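Local coordinates for F-actin-capping protein subunit alpha (Plasmodium berghei, PDB 7A0H) that probably caps the barbed, fast-growing ends of actin filaments, blocking subunit exchange there without severing them, and forms an asymmetric homodimer, at residues F11-L16 against Q42-D47; K51-N56 against V91-R96; C71-S76 against N172-I177; S194-N199 against S252-C257. All blocks are in the same frame, centred on the assembly; numbering follows the deposited sequence.

Contact 1. Residues F11-L16 against Q42-D47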
loop_
_atom_site.group_PDB
_atom_site.type_symbol
_atom_site.label_atom_id
_atom_site.label_comp_id
_atom_site.label_asym_id
_atom_site.label_seq_id
_atom_site.Cartn_x
_atom_site.Cartn_y
_atom_site.Cartn_z
ATOM N N PHE A 11 10.640 13.433 -8.058
ATOM C CA PHE A 11 9.742 12.428 -8.603
ATOM C C PHE A 11 10.266 11.019 -8.375
ATOM O O PHE A 11 9.499 10.133 -7.988
ATOM C CB PHE A 11 9.556 12.678 -10.100
ATOM C CG PHE A 11 8.751 11.636 -10.784
ATOM C CD1 PHE A 11 7.399 11.552 -10.574
ATOM C CD2 PHE A 11 9.342 10.753 -11.647
ATOM C CE1 PHE A 11 6.668 10.596 -11.204
ATOM C CE2 PHE A 11 8.609 9.798 -12.272
ATOM C CZ PHE A 11 7.276 9.719 -12.055
ATOM N N ILE A 12 11.574 10.812 -8.568
ATOM C CA ILE A 12 12.174 9.496 -8.339
ATOM C C ILE A 12 12.026 9.092 -6.886
ATOM O O ILE A 12 11.785 7.926 -6.560
ATOM C CB ILE A 12 13.655 9.514 -8.778
ATOM C CG1 ILE A 12 13.760 9.424 -10.298
ATOM C CG2 ILE A 12 14.389 8.356 -8.102
ATOM C CD1 ILE A 12 15.123 9.705 -10.862
ATOM N N ARG A 13 12.202 10.053 -5.988
ATOM C CA ARG A 13 11.995 9.817 -4.564
ATOM C C ARG A 13 10.543 9.490 -4.270
ATOM O O ARG A 13 10.249 8.529 -3.562
ATOM C CB ARG A 13 12.473 11.036 -3.784
ATOM C CG ARG A 13 12.353 10.954 -2.303
ATOM C CD ARG A 13 13.303 11.907 -1.656
ATOM N NE ARG A 13 14.637 11.323 -1.638
ATOM C CZ ARG A 13 15.752 12.008 -1.423
ATOM N NH1 ARG A 13 15.693 13.317 -1.227
ATOM N NH2 ARG A 13 16.920 11.378 -1.413
ATOM N N HIS A 14 9.617 10.256 -4.822
ATOM C CA HIS A 14 8.219 9.997 -4.519
ATOM C C HIS A 14 7.783 8.624 -4.994
ATOM O O HIS A 14 7.071 7.922 -4.278
ATOM C CB HIS A 14 7.353 11.091 -5.141
ATOM C CG HIS A 14 5.911 11.005 -4.757
ATOM N ND1 HIS A 14 4.901 10.953 -5.695
ATOM C CD2 HIS A 14 5.309 10.918 -3.548
ATOM C CE1 HIS A 14 3.735 10.865 -5.078
ATOM N NE2 HIS A 14 3.955 10.839 -3.774
ATOM N N VAL A 15 8.238 8.190 -6.163
ATOM C CA VAL A 15 7.795 6.894 -6.666
ATOM C C VAL A 15 8.425 5.754 -5.889
ATOM O O VAL A 15 7.777 4.742 -5.625
ATOM C CB VAL A 15 8.058 6.750 -8.175
ATOM C CG1 VAL A 15 7.154 7.697 -8.943
ATOM C CG2 VAL A 15 9.510 6.984 -8.502
ATOM N N LEU A 16 9.693 5.877 -5.531
ATOM C CA LEU A 16 10.312 4.784 -4.769
ATOM C C LEU A 16 9.856 4.797 -3.323
ATOM O O LEU A 16 9.866 3.756 -2.665
ATOM C CB LEU A 16 11.836 4.866 -4.841
ATOM C CG LEU A 16 12.487 4.920 -6.229
ATOM C CD1 LEU A 16 13.985 4.840 -6.156
ATOM C CD2 LEU A 16 12.014 3.785 -7.115
ATOM N N GLN A 42 21.790 8.089 -11.701
ATOM C CA GLN A 42 22.132 6.709 -11.401
ATOM C C GLN A 42 22.650 6.618 -9.984
ATOM O O GLN A 42 22.251 5.739 -9.242
ATOM C CB GLN A 42 23.142 6.197 -12.415
ATOM C CG GLN A 42 22.441 6.000 -13.748
ATOM C CD GLN A 42 22.139 4.561 -14.054
ATOM O OE1 GLN A 42 22.479 3.656 -13.272
ATOM N NE2 GLN A 42 21.441 4.330 -15.165
ATOM N N ASN A 43 23.446 7.586 -9.566
ATOM C CA ASN A 43 24.034 7.624 -8.238
ATOM C C ASN A 43 23.051 8.073 -7.170
ATOM O O ASN A 43 23.072 7.534 -6.050
ATOM C CB ASN A 43 25.262 8.528 -8.278
ATOM C CG ASN A 43 26.405 7.910 -9.069
ATOM O OD1 ASN A 43 26.537 6.674 -9.128
ATOM N ND2 ASN A 43 27.198 8.754 -9.728
ATOM N N PHE A 44 22.205 9.048 -7.482
ATOM C CA PHE A 44 21.079 9.411 -6.645
ATOM C C PHE A 44 20.220 8.190 -6.378
ATOM O O PHE A 44 19.873 7.899 -5.234
ATOM C CB PHE A 44 20.252 10.489 -7.341
ATOM C CG PHE A 44 19.023 10.918 -6.608
ATOM C CD1 PHE A 44 19.092 11.828 -5.573
ATOM C CD2 PHE A 44 17.781 10.451 -7.002
ATOM C CE1 PHE A 44 17.947 12.245 -4.933
ATOM C CE2 PHE A 44 16.652 10.853 -6.356
ATOM C CZ PHE A 44 16.737 11.758 -5.325
ATOM N N ILE A 45 19.954 7.404 -7.412
ATOM C CA ILE A 45 19.131 6.232 -7.220
ATOM C C ILE A 45 19.888 5.245 -6.351
ATOM O O ILE A 45 19.313 4.645 -5.438
ATOM C CB ILE A 45 18.732 5.626 -8.565
ATOM C CG1 ILE A 45 17.746 6.516 -9.323
ATOM C CG2 ILE A 45 18.020 4.266 -8.383
ATOM C CD1 ILE A 45 17.486 6.013 -10.788
ATOM N N GLU A 46 21.185 5.048 -6.619
ATOM C CA GLU A 46 21.954 4.122 -5.801
ATOM C C GLU A 46 21.946 4.543 -4.324
ATOM O O GLU A 46 21.802 3.700 -3.455
ATOM C CB GLU A 46 23.386 3.984 -6.311
ATOM C CG GLU A 46 24.149 2.795 -5.564
ATOM C CD GLU A 46 24.748 3.180 -4.216
ATOM O OE1 GLU A 46 24.922 4.399 -3.967
ATOM O OE2 GLU A 46 25.107 2.267 -3.415
ATOM N N ASP A 47 22.073 5.839 -4.025
ATOM C CA ASP A 47 22.021 6.289 -2.641
ATOM C C ASP A 47 20.677 5.985 -2.009
ATOM O O ASP A 47 20.599 5.390 -0.928
ATOM C CB ASP A 47 22.371 7.770 -2.542
ATOM C CG ASP A 47 23.874 7.962 -2.596
ATOM O OD1 ASP A 47 24.567 7.145 -1.917
ATOM O OD2 ASP A 47 24.385 8.830 -3.336
#

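Contact 2. Residues K51-N56 against V91-R96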
loop_
_atom_site.group_PDB
_atom_site.type_symbol
_atom_site.label_atom_id
_atom_site.label_comp_id
_atom_site.label_asym_id
_atom_site.label_seq_id
_atom_site.Cartn_x
_atom_site.Cartn_y
_atom_site.Cartn_z
ATOM N N LYS A 51 20.041 3.287 1.298
ATOM C CA LYS A 51 19.421 3.654 2.557
ATOM C C LYS A 51 18.168 2.833 2.782
ATOM O O LYS A 51 17.899 2.366 3.896
ATOM C CB LYS A 51 19.101 5.139 2.552
ATOM C CG LYS A 51 18.415 5.647 3.817
ATOM C CD LYS A 51 19.355 5.673 5.009
ATOM C CE LYS A 51 18.798 6.516 6.162
ATOM N NZ LYS A 51 17.783 5.766 6.953
ATOM N N TYR A 52 17.339 2.744 1.758
ATOM C CA TYR A 52 16.229 1.809 1.781
ATOM C C TYR A 52 16.658 0.425 2.263
ATOM O O TYR A 52 16.006 -0.179 3.127
ATOM C CB TYR A 52 15.655 1.759 0.362
ATOM C CG TYR A 52 14.522 0.854 0.241
ATOM C CD1 TYR A 52 13.253 1.276 0.560
ATOM C CD2 TYR A 52 14.718 -0.464 -0.138
ATOM C CE1 TYR A 52 12.184 0.417 0.481
ATOM C CE2 TYR A 52 13.663 -1.340 -0.212
ATOM C CZ TYR A 52 12.394 -0.892 0.091
ATOM O OH TYR A 52 11.329 -1.756 -0.020
ATOM N N ASN A 53 17.746 -0.112 1.696
ATOM C CA ASN A 53 18.222 -1.436 2.085
ATOM C C ASN A 53 18.613 -1.445 3.555
ATOM O O ASN A 53 18.377 -2.405 4.280
ATOM C CB ASN A 53 19.452 -1.842 1.246
ATOM C CG ASN A 53 19.087 -2.433 -0.094
ATOM O OD1 ASN A 53 17.909 -2.549 -0.411
ATOM N ND2 ASN A 53 20.099 -2.782 -0.916
ATOM N N GLU A 54 19.241 -0.390 4.000
ATOM C CA GLU A 54 19.654 -0.360 5.386
ATOM C C GLU A 54 18.442 -0.302 6.278
ATOM O O GLU A 54 18.390 -1.014 7.295
ATOM C CB GLU A 54 20.600 0.812 5.594
ATOM C CG GLU A 54 21.902 0.557 4.822
ATOM C CD GLU A 54 22.801 1.776 4.769
ATOM O OE1 GLU A 54 22.379 2.843 5.266
ATOM O OE2 GLU A 54 23.949 1.651 4.282
ATOM N N ASP A 55 17.432 0.493 5.883
ATOM C CA ASP A 55 16.218 0.628 6.664
ATOM C C ASP A 55 15.451 -0.680 6.794
ATOM O O ASP A 55 14.508 -0.760 7.586
ATOM C CB ASP A 55 15.326 1.704 6.073
ATOM C CG ASP A 55 15.898 3.064 6.312
ATOM O OD1 ASP A 55 16.963 3.112 6.972
ATOM O OD2 ASP A 55 15.303 4.065 5.895
ATOM N N ASN A 56 15.726 -1.666 5.953
ATOM C CA ASN A 56 14.890 -2.853 5.953
ATOM C C ASN A 56 15.694 -4.095 6.249
ATOM O O ASN A 56 15.196 -5.204 6.014
ATOM C CB ASN A 56 14.158 -2.998 4.630
ATOM C CG ASN A 56 13.028 -1.985 4.496
ATOM O OD1 ASN A 56 12.016 -2.078 5.228
ATOM N ND2 ASN A 56 13.220 -0.976 3.630
ATOM N N VAL A 91 29.146 -3.966 -1.114
ATOM C CA VAL A 91 27.921 -4.492 -1.703
ATOM C C VAL A 91 27.448 -3.671 -2.887
ATOM O O VAL A 91 27.635 -2.455 -2.945
ATOM C CB VAL A 91 26.841 -4.542 -0.583
ATOM C CG1 VAL A 91 25.550 -4.454 -1.129
ATOM C CG2 VAL A 91 26.995 -5.870 0.250
ATOM N N ASN A 92 26.755 -4.324 -3.825
ATOM C CA ASN A 92 25.977 -3.574 -4.817
ATOM C C ASN A 92 24.511 -3.608 -4.398
ATOM O O ASN A 92 23.867 -4.674 -4.396
ATOM C CB ASN A 92 26.144 -4.090 -6.241
ATOM C CG ASN A 92 25.414 -3.205 -7.280
ATOM O OD1 ASN A 92 24.442 -2.515 -6.935
ATOM N ND2 ASN A 92 25.956 -3.156 -8.554
ATOM N N HIS A 93 23.991 -2.426 -4.103
ATOM C CA HIS A 93 22.648 -2.318 -3.554
ATOM C C HIS A 93 21.571 -2.536 -4.612
ATOM O O HIS A 93 20.521 -3.104 -4.299
ATOM C CB HIS A 93 22.498 -0.965 -2.906
ATOM C CG HIS A 93 23.359 -0.786 -1.712
ATOM N ND1 HIS A 93 23.027 -1.307 -0.473
ATOM C CD2 HIS A 93 24.532 -0.139 -1.557
ATOM C CE1 HIS A 93 23.968 -0.974 0.395
ATOM N NE2 HIS A 93 24.879 -0.245 -0.234
ATOM N N LEU A 94 21.786 -2.084 -5.842
ATOM C CA LEU A 94 20.792 -2.360 -6.871
ATOM C C LEU A 94 20.790 -3.839 -7.202
ATOM O O LEU A 94 19.730 -4.459 -7.349
ATOM C CB LEU A 94 21.059 -1.530 -8.124
ATOM C CG LEU A 94 21.274 -0.034 -7.910
ATOM C CD1 LEU A 94 22.328 0.551 -8.882
ATOM C CD2 LEU A 94 19.915 0.657 -8.059
ATOM N N LYS A 95 21.973 -4.418 -7.339
ATOM C CA LYS A 95 22.036 -5.835 -7.653
ATOM C C LYS A 95 21.798 -6.717 -6.425
ATOM O O LYS A 95 21.438 -7.890 -6.580
ATOM C CB LYS A 95 23.411 -6.137 -8.262
ATOM C CG LYS A 95 23.766 -5.443 -9.584
ATOM C CD LYS A 95 22.982 -6.074 -10.763
ATOM C CE LYS A 95 23.438 -5.554 -12.154
ATOM N NZ LYS A 95 22.410 -5.719 -13.301
ATOM N N ARG A 96 22.008 -6.190 -5.217
ATOM C CA ARG A 96 21.926 -7.000 -3.993
ATOM C C ARG A 96 22.889 -8.181 -4.076
ATOM O O ARG A 96 22.508 -9.355 -3.984
ATOM C CB ARG A 96 20.501 -7.489 -3.719
ATOM C CG ARG A 96 19.544 -6.380 -3.269
ATOM C CD ARG A 96 18.296 -6.940 -2.605
ATOM N NE ARG A 96 17.387 -5.867 -2.182
ATOM C CZ ARG A 96 16.149 -6.067 -1.709
ATOM N NH1 ARG A 96 15.657 -7.307 -1.603
ATOM N NH2 ARG A 96 15.408 -5.037 -1.320
#

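Contact 3. Residues C71-S76 against N172-I177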
loop_
_atom_site.group_PDB
_atom_site.type_symbol
_atom_site.label_atom_id
_atom_site.label_comp_id
_atom_site.label_asym_id
_atom_site.label_seq_id
_atom_site.Cartn_x
_atom_site.Cartn_y
_atom_site.Cartn_z
ATOM N N CYS A 71 22.306 -2.812 7.180
ATOM C CA CYS A 71 21.547 -1.938 8.079
ATOM C C CYS A 71 22.556 -0.988 8.698
ATOM O O CYS A 71 23.762 -1.235 8.601
ATOM C CB CYS A 71 20.849 -2.748 9.190
ATOM S SG CYS A 71 22.064 -3.815 10.123
ATOM N N LYS A 72 22.059 -0.003 9.470
ATOM C CA LYS A 72 22.979 0.928 10.126
ATOM C C LYS A 72 24.057 0.191 10.879
ATOM O O LYS A 72 25.245 0.508 10.776
ATOM C CB LYS A 72 22.271 1.789 11.161
ATOM C CG LYS A 72 21.185 2.640 10.710
ATOM C CD LYS A 72 20.500 3.225 11.922
ATOM C CE LYS A 72 19.370 4.141 11.471
ATOM N NZ LYS A 72 18.688 4.737 12.639
ATOM N N GLU A 73 23.625 -0.757 11.719
ATOM C CA GLU A 73 24.487 -1.399 12.709
ATOM C C GLU A 73 25.606 -2.194 12.044
ATOM O O GLU A 73 26.682 -2.385 12.641
ATOM C CB GLU A 73 23.580 -2.264 13.614
ATOM C CG GLU A 73 22.717 -1.402 14.559
ATOM C CD GLU A 73 21.310 -0.978 14.018
ATOM O OE1 GLU A 73 20.827 -1.440 12.949
ATOM O OE2 GLU A 73 20.676 -0.124 14.691
ATOM N N SER A 74 25.391 -2.696 10.827
ATOM C CA SER A 74 26.495 -3.385 10.195
ATOM C C SER A 74 27.409 -2.437 9.428
ATOM O O SER A 74 28.511 -2.856 9.086
ATOM C CB SER A 74 26.003 -4.481 9.235
ATOM O OG SER A 74 25.144 -3.983 8.200
ATOM N N LYS A 75 27.014 -1.159 9.246
ATOM C CA LYS A 75 27.744 -0.278 8.357
ATOM C C LYS A 75 29.150 -0.103 8.868
ATOM O O LYS A 75 29.373 0.192 10.042
ATOM C CB LYS A 75 27.130 1.134 8.230
ATOM C CG LYS A 75 25.765 1.262 7.580
ATOM C CD LYS A 75 25.408 2.732 7.325
ATOM C CE LYS A 75 26.419 3.478 6.384
ATOM N NZ LYS A 75 26.810 2.766 5.126
ATOM N N SER A 76 30.099 -0.236 7.979
ATOM C CA SER A 76 31.472 0.055 8.335
ATOM C C SER A 76 32.099 0.784 7.153
ATOM O O SER A 76 32.376 0.184 6.103
ATOM C CB SER A 76 32.196 -1.238 8.682
ATOM O OG SER A 76 33.439 -0.905 9.284
ATOM N N ASN A 172 28.038 -2.103 23.675
ATOM C CA ASN A 172 26.756 -2.114 22.996
ATOM C C ASN A 172 26.649 -3.395 22.200
ATOM O O ASN A 172 27.617 -3.851 21.580
ATOM C CB ASN A 172 26.574 -0.889 22.088
ATOM C CG ASN A 172 25.192 -0.841 21.499
ATOM O OD1 ASN A 172 24.260 -0.247 22.076
ATOM N ND2 ASN A 172 25.007 -1.557 20.389
ATOM N N LEU A 173 25.532 -4.027 22.309
ATOM C CA LEU A 173 25.307 -5.207 21.510
ATOM C C LEU A 173 23.969 -5.071 20.798
ATOM O O LEU A 173 22.948 -4.703 21.406
ATOM C CB LEU A 173 25.345 -6.440 22.376
ATOM C CG LEU A 173 26.630 -6.931 23.037
ATOM C CD1 LEU A 173 26.098 -7.894 24.174
ATOM C CD2 LEU A 173 27.528 -7.658 22.125
ATOM N N PHE A 174 23.981 -5.452 19.541
ATOM C CA PHE A 174 22.829 -5.373 18.691
ATOM C C PHE A 174 22.622 -6.761 18.167
ATOM O O PHE A 174 23.542 -7.326 17.555
ATOM C CB PHE A 174 23.051 -4.397 17.580
ATOM C CG PHE A 174 21.821 -4.177 16.690
ATOM C CD1 PHE A 174 20.754 -3.453 17.171
ATOM C CD2 PHE A 174 21.754 -4.700 15.396
ATOM C CE1 PHE A 174 19.626 -3.205 16.380
ATOM C CE2 PHE A 174 20.620 -4.453 14.558
ATOM C CZ PHE A 174 19.577 -3.701 15.041
ATOM N N LEU A 175 21.450 -7.325 18.493
ATOM C CA LEU A 175 21.109 -8.718 18.191
ATOM C C LEU A 175 19.981 -8.650 17.207
ATOM O O LEU A 175 19.018 -7.887 17.431
ATOM C CB LEU A 175 20.635 -9.527 19.432
ATOM C CG LEU A 175 21.571 -9.757 20.633
ATOM C CD1 LEU A 175 21.488 -8.546 21.528
ATOM C CD2 LEU A 175 21.297 -11.074 21.426
ATOM N N LEU A 176 20.048 -9.505 16.194
ATOM C CA LEU A 176 19.150 -9.374 15.046
ATOM C C LEU A 176 18.824 -10.716 14.409
ATOM O O LEU A 176 19.723 -11.557 14.118
ATOM C CB LEU A 176 19.803 -8.489 13.973
ATOM C CG LEU A 176 19.082 -8.220 12.618
ATOM C CD1 LEU A 176 17.816 -7.416 12.847
ATOM C CD2 LEU A 176 20.080 -7.412 11.679
ATOM N N ILE A 177 17.517 -10.912 14.214
ATOM C CA ILE A 177 17.006 -12.098 13.515
ATOM C C ILE A 177 16.213 -11.650 12.266
ATOM O O ILE A 177 15.330 -10.787 12.374
ATOM C CB ILE A 177 16.090 -12.960 14.388
ATOM C CG1 ILE A 177 16.777 -13.369 15.690
ATOM C CG2 ILE A 177 15.673 -14.238 13.597
ATOM C CD1 ILE A 177 15.744 -14.157 16.772
#

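Contact 4. Residues S194-N199 against S252-C257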
loop_
_atom_site.group_PDB
_atom_site.type_symbol
_atom_site.label_atom_id
_atom_site.label_comp_id
_atom_site.label_asym_id
_atom_site.label_seq_id
_atom_site.Cartn_x
_atom_site.Cartn_y
_atom_site.Cartn_z
ATOM N N SER A 194 13.558 -8.963 13.694
ATOM C CA SER A 194 13.484 -8.854 15.167
ATOM C C SER A 194 14.814 -8.325 15.686
ATOM O O SER A 194 15.863 -8.994 15.558
ATOM C CB SER A 194 13.145 -10.212 15.813
ATOM O OG SER A 194 13.151 -10.105 17.242
ATOM N N SER A 195 14.803 -7.140 16.241
ATOM C CA SER A 195 16.065 -6.490 16.505
ATOM C C SER A 195 16.143 -5.991 17.929
ATOM O O SER A 195 15.149 -5.472 18.471
ATOM C CB SER A 195 16.318 -5.284 15.436
ATOM O OG SER A 195 15.273 -4.337 15.539
ATOM N N TRP A 196 17.338 -6.085 18.517
ATOM C CA TRP A 196 17.522 -5.955 19.977
ATOM C C TRP A 196 18.832 -5.240 20.230
ATOM O O TRP A 196 19.871 -5.571 19.609
ATOM C CB TRP A 196 17.508 -7.368 20.638
ATOM C CG TRP A 196 16.175 -7.981 20.371
ATOM C CD1 TRP A 196 15.836 -8.741 19.284
ATOM C CD2 TRP A 196 14.971 -7.817 21.143
ATOM N NE1 TRP A 196 14.473 -8.995 19.276
ATOM C CE2 TRP A 196 13.936 -8.468 20.422
ATOM C CE3 TRP A 196 14.684 -7.211 22.384
ATOM C CZ2 TRP A 196 12.624 -8.615 20.953
ATOM C CZ3 TRP A 196 13.371 -7.269 22.866
ATOM C CH2 TRP A 196 12.353 -7.989 22.144
ATOM N N ASN A 197 18.752 -4.219 21.068
ATOM C CA ASN A 197 19.939 -3.498 21.505
ATOM C C ASN A 197 20.083 -3.473 23.038
ATOM O O ASN A 197 19.105 -3.295 23.790
ATOM C CB ASN A 197 19.858 -2.080 20.990
ATOM C CG ASN A 197 21.175 -1.406 20.976
ATOM O OD1 ASN A 197 22.062 -1.750 20.200
ATOM N ND2 ASN A 197 21.331 -0.435 21.853
ATOM N N VAL A 198 21.305 -3.629 23.500
ATOM C CA VAL A 198 21.594 -3.366 24.905
ATOM C C VAL A 198 22.859 -2.533 24.995
ATOM O O VAL A 198 23.882 -2.855 24.369
ATOM C CB VAL A 198 21.735 -4.633 25.786
ATOM C CG1 VAL A 198 22.710 -5.540 25.223
ATOM C CG2 VAL A 198 22.204 -4.247 27.170
ATOM N N ASN A 199 22.793 -1.472 25.769
ATOM C CA ASN A 199 23.949 -0.616 25.979
ATOM C C ASN A 199 24.275 -0.695 27.474
ATOM O O ASN A 199 23.450 -0.309 28.299
ATOM C CB ASN A 199 23.630 0.821 25.513
ATOM C CG ASN A 199 24.863 1.702 25.471
ATOM O OD1 ASN A 199 25.831 1.408 24.748
ATOM N ND2 ASN A 199 24.885 2.723 26.327
ATOM N N SER A 252 16.286 -14.945 26.858
ATOM C CA SER A 252 14.973 -15.372 27.410
ATOM C C SER A 252 13.909 -14.305 27.188
ATOM O O SER A 252 12.751 -14.617 26.897
ATOM C CB SER A 252 15.054 -15.747 28.918
ATOM O OG SER A 252 13.731 -15.860 29.468
ATOM N N VAL A 253 14.285 -13.039 27.292
ATOM C CA VAL A 253 13.376 -11.919 27.016
ATOM C C VAL A 253 12.964 -11.853 25.537
ATOM O O VAL A 253 11.823 -11.520 25.198
ATOM C CB VAL A 253 14.084 -10.614 27.393
ATOM C CG1 VAL A 253 13.190 -9.455 26.984
ATOM C CG2 VAL A 253 14.389 -10.530 28.870
ATOM N N ILE A 254 13.904 -12.055 24.632
ATOM C CA ILE A 254 13.573 -12.147 23.216
ATOM C C ILE A 254 12.594 -13.287 22.981
ATOM O O ILE A 254 11.606 -13.131 22.237
ATOM C CB ILE A 254 14.863 -12.310 22.375
ATOM C CG1 ILE A 254 15.627 -10.980 22.318
ATOM C CG2 ILE A 254 14.551 -12.747 20.978
ATOM C CD1 ILE A 254 17.069 -11.192 21.938
ATOM N N ARG A 255 12.842 -14.455 23.620
ATOM C CA ARG A 255 11.919 -15.590 23.471
ATOM C C ARG A 255 10.488 -15.186 23.855
ATOM O O ARG A 255 9.517 -15.463 23.139
ATOM C CB ARG A 255 12.408 -16.789 24.313
ATOM C CG ARG A 255 11.409 -17.972 24.400
ATOM C CD ARG A 255 12.011 -19.226 25.093
ATOM N NE ARG A 255 12.541 -18.889 26.426
ATOM C CZ ARG A 255 13.461 -19.590 27.052
ATOM N NH1 ARG A 255 13.939 -20.722 26.482
ATOM N NH2 ARG A 255 13.884 -19.157 28.229
ATOM N N GLU A 256 10.358 -14.435 24.935
ATOM C CA GLU A 256 9.040 -14.050 25.425
ATOM C C GLU A 256 8.417 -12.961 24.573
ATOM O O GLU A 256 7.194 -12.951 24.340
ATOM C CB GLU A 256 9.207 -13.541 26.861
ATOM C CG GLU A 256 7.934 -13.364 27.624
ATOM C CD GLU A 256 8.055 -12.353 28.777
ATOM O OE1 GLU A 256 9.134 -11.708 28.921
ATOM O OE2 GLU A 256 7.031 -12.167 29.495
ATOM N N CYS A 257 9.198 -11.950 24.222
ATOM C CA CYS A 257 8.639 -10.894 23.346
ATOM C C CYS A 257 8.180 -11.451 21.993
ATOM O O CYS A 257 7.112 -11.066 21.484
ATOM C CB CYS A 257 9.681 -9.803 23.229
ATOM S SG CYS A 257 9.932 -8.926 24.829
#

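Contact 1. Residues F11-L16 against Q42-D47
Ile-12 sends its CG2 methyl to the rim of the Phe-44 ring, where it lies near the ring plane 3.8 Å from CE2. That methyl stands opposite its backbone N across the CA–CB bond, and Ile-12 CG2 also meets CG1 of Ile-45 at 4.0 Å. The two isoleucines cross at about a right angle, each offering branched apolar surface suited to a buried interface. Phe-44 swings its ring out from helix 39-55 with CG trans to the backbone N (chi1 178°), far enough to bridge helices whose local axes stay 11.0 Å apart. Arg-13 bends at chi3 and turns one face of its guanidinium to the CE1–CZ rim of Phe-44, NH2 of Arg-13 lying 3.8 Å from CE1 of Phe-44 and the planes 42° apart. This flat, delocalised group can lie against an aromatic rim while Arg-13 stays at the exposed margin. Leu-27 of helix 21-35 lies on Val-15 and Leu-16; from the second subunit, Asn-30 packs on Phe-11 and Leu-27 on His-14.

Contact 2. Residues K51-N56 against V91-R96
Asn-53 reaches His-93 with a single amide nitrogen, whose two bonds are both weak: ND2 donates to His-93 ND1 at 3.3 Å and to the backbone oxygen, His-93 O, at 3.4 Å. The first approach comes at the edge of the imidazole, near its plane, with the amide turned 47° from the ring, and is consistent with ND1 acting as acceptor. Asparagine suits the place because its short, flat amide can address a ring nitrogen and a carbonyl of the same residue. Its OD1 is buried by the contact without a hydrogen-bond partner, although NH2 of Arg-96 comes within 3.6 Å of it, a charge that would probably be favourable to the oxygen. Arg-96 gets there by an extended chain from CG to NE, and its NH2 then passes the edge of the Tyr-52 ring, 4.2 Å from CE2. Asn-92 shapes the turn, its OD1 accepting from the backbone N of Lys-95 at 3.1 Å. Farther out, Ile-70 packs on both Asn-53 and His-93, Ile-58 lies against Asn-53 and Arg-96, and the Tyr-80 ring meets the imidazole steeply. The contact docks a turn held by an Asx motif, between strands 87-92 and 97-103, against the C-terminal part of helix 39-55.

Contact 3. Residues C71-S76 against N172-I177
Cys-71 opens a tight turn between strands 66-70 and 75-76 that rests on strand 170-183 of the five-stranded antiparallel sheet, the central sheet of the capping-protein fold. Its SG points to CD2 of Leu-176 at 4.4 Å, a loose apolar touch for which a small, weakly polar thiol is well suited. Glu-73 carries most of the contact. Its CG lies over the centre of the Phe-174 ring, 3.5 Å from the centroid and 11° off the normal, in a CH-pi contact, with CB beside the CD2 rim. A bend at chi2 (91°) folds the chain back so that the carboxylate is stacked nearly parallel to the ring, CD over the face and the oxygens reaching past the rim. Glutamate can do this because its methylenes supply apolar surface while the acid group finds a polar partner: OE1 is hydrogen-bonded to the hydroxyl of Tyr-57, whose side chain also touches Phe-174 and Leu-176. Ser-74 then braces the turn from within, OG accepting from the backbone N of Cys-71 at 3.2 Å and also bonding to Ile-69 O. Across on the strand, Phe-174 holds CG trans to its backbone N, projecting the ring from the sheet until CZ lies 3.3 Å from Glu-73 OE1.

Contact 4. Residues S194-N199 against S252-C257
Ile-254 presses CG1 onto the face of the Trp-196 indole, 3.5 Å from the centroid of the five-membered ring and 10° off its normal, a well-centred CH-pi contact. The closest ring atom is CD2, at 3.4 Å from Ile-254 CG1, while the CD1 methyl of the same isoleucine continues over the pyrrole side, 3.7 Å from Trp-196 CG. With CG1 beside its backbone N (chi1 -74°), the isoleucine extends this branch from a helix flank toward the sheet. At the far end of the indole, Cys-257 sets CB 3.4 Å from Trp-196 CH2; its sulfur approaches the six-membered ring obliquely, with the centroid 5.0 Å from SG. A small residue fits here, one helical turn on from Val-253, because the wide indole already fills the gap between strand 187-200 and helix 243-266. This tight core gives way to a looser margin: Val-253 only brushes the strand segment, while Arg-255 points away from it and Glu-256 is exposed to solvent. Ser-194 fixes the indole's rotation by accepting from Trp-196 NE1 at 2.7 Å, in the ring plane and nearly straight at 173°. Since Ser-194 OG also bonds to Glu-258, the chemistry implies a short chain of hydrogen bonds from the indole N-H to a helix carboxylate, which orients the ring at the edge of an otherwise apolar sheet-helix seam.

Overall arrangement
From the N terminus, contact 1 closes a short, largely helical loop by bringing helix 39-55 back beside helix 3-18. The same helix then enters contact 2, which brackets a β-rich excursion and touches contact 1 where Ile-45 packs on Leu-94. Contact 3 starts inside that excursion and ends far beyond it on strand 170-183, so contacts 2 and 3 cross; the Glu-54 to Lys-75 salt bridge joins them. Contact 4 follows in series, closing a mostly β loop of about 50 residues and pinning helix 243-266 to strand 187-200, the hydrogen-bonded neighbour of strand 170-183. Thus N-terminal helices, small β region, central sheet and long C-terminal helix are connected.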